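Local atomic coordinates of Abbfa_003403 (Acinetobacter baumannii, PDB entry 4ZXH), a protein that probably assembles a peptide product as a four-domain nonribosomal peptide synthetase, joining condensation, adenylation, phosphopantetheine-bearing carrier and thioesterase domains in one chain. Residues D1230-P1233 against S1234-R1237. Sequence-based numbering, arbitrary orientation.
Sequences DADP and SDFR
The carboxylate of D1232 lies over the first turn of helix 1233-1251 and overlaps the side chain of D1235, the two forming a capping box at the helix N-terminus. D1232 is the N-cap: its CG sits between the backbone N and the carbonyl carbon (chi1 60°), which swings OD1 back over the opening turn. There D1232 OD1 accepts from D1235 N at 2.7 Å, an almost straight bond that arrives nearly along the C-O axis of the carboxylate. D1232 OD1 takes a second bond, from S1234 OG at 2.8 Å, on its syn side and well above the carboxylate plane.

D1235 completes the box in the reverse direction. With CG beside its own backbone N, its OD2 reaches the amide of D1232, the D1232 N to D1235 OD2 distance being 3.2 Å; this N-H comes to the anti side, 29° out of the plane. The side chains cross at about a right angle, yet their carboxylate planes are only 16° apart, and D1232 OD1 comes within 3.2 Å of D1235 OD2. The donors around them and the helix N-terminus probably offset the cost of these like charges. The helical i to i+4 hydrogen bonds begin with F1236 N to D1232 O (3.1 Å) and R1237 N to P1233 O (3.0 Å). P1233 directly follows the N-cap as the first helical residue, where its ring nitrogen, lacking an N-H, leaves no helical donor unused.

The cap ends the loop from helix 1210-1223 within the thioesterase domain. F1236 packs its ring against F1214, V1217 and L1218 of that helix and meets F1186 of helix 1179-1191, while D1230 forms a salt bridge with R1045 of helix 1037-1046.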
# COMPACT_ATOMS: atom_id res chain seq x y z
N ASP A 1230 -13.17 -22.24 -2.40
CA ASP A 1230 -11.99 -23.11 -2.31
C ASP A 1230 -12.27 -24.50 -1.69
O ASP A 1230 -11.33 -25.23 -1.38
CB ASP A 1230 -10.86 -22.42 -1.53
CG ASP A 1230 -11.33 -21.78 -0.23
OD1 ASP A 1230 -12.50 -21.34 -0.17
OD2 ASP A 1230 -10.53 -21.72 0.73
N ALA A 1231 -13.54 -24.88 -1.54
CA ALA A 1231 -13.86 -26.25 -1.12
C ALA A 1231 -13.57 -27.22 -2.26
O ALA A 1231 -13.94 -26.96 -3.40
CB ALA A 1231 -15.33 -26.37 -0.68
N ASP A 1232 -12.93 -28.33 -1.95
CA ASP A 1232 -12.57 -29.27 -3.02
C ASP A 1232 -13.52 -30.48 -2.99
O ASP A 1232 -14.40 -30.56 -2.11
CB ASP A 1232 -11.08 -29.68 -2.89
CG ASP A 1232 -10.74 -30.35 -1.56
OD1 ASP A 1232 -11.60 -31.07 -1.01
OD2 ASP A 1232 -9.60 -30.15 -1.07
N PRO A 1233 -13.41 -31.39 -3.97
CA PRO A 1233 -14.33 -32.53 -3.94
C PRO A 1233 -14.23 -33.39 -2.68
O PRO A 1233 -15.24 -33.95 -2.27
CB PRO A 1233 -13.92 -33.34 -5.17
CG PRO A 1233 -13.39 -32.32 -6.11
CD PRO A 1233 -12.66 -31.33 -5.24
N SER A 1234 -13.05 -33.50 -2.09
CA SER A 1234 -12.90 -34.35 -0.92
C SER A 1234 -13.65 -33.72 0.26
O SER A 1234 -14.33 -34.41 1.02
CB SER A 1234 -11.44 -34.58 -0.58
OG SER A 1234 -10.94 -33.51 0.18
N ASP A 1235 -13.53 -32.40 0.40
CA ASP A 1235 -14.29 -31.65 1.39
C ASP A 1235 -15.78 -31.97 1.23
O ASP A 1235 -16.50 -32.20 2.21
CB ASP A 1235 -14.06 -30.13 1.24
CG ASP A 1235 -12.65 -29.68 1.66
OD1 ASP A 1235 -12.06 -30.31 2.57
OD2 ASP A 1235 -12.13 -28.69 1.08
N PHE A 1236 -16.24 -31.99 -0.01
CA PHE A 1236 -17.65 -32.24 -0.27
C PHE A 1236 -18.03 -33.67 0.19
O PHE A 1236 -19.10 -33.88 0.74
CB PHE A 1236 -17.97 -32.00 -1.75
CG PHE A 1236 -19.43 -32.20 -2.10
CD1 PHE A 1236 -20.35 -31.19 -1.88
CD2 PHE A 1236 -19.86 -33.39 -2.67
CE1 PHE A 1236 -21.70 -31.37 -2.20
CE2 PHE A 1236 -21.20 -33.59 -3.01
CZ PHE A 1236 -22.12 -32.57 -2.77
N ARG A 1237 -17.14 -34.64 0.00
CA ARG A 1237 -17.39 -36.00 0.48
C ARG A 1237 -17.59 -36.07 2.00
O ARG A 1237 -18.48 -36.80 2.47
CB ARG A 1237 -16.26 -36.95 0.08
CG ARG A 1237 -16.43 -37.56 -1.29
CD ARG A 1237 -15.86 -38.96 -1.32
NE ARG A 1237 -16.12 -39.62 -2.60
CZ ARG A 1237 -17.18 -40.39 -2.84
NH1 ARG A 1237 -18.08 -40.59 -1.89
NH2 ARG A 1237 -17.33 -40.95 -4.04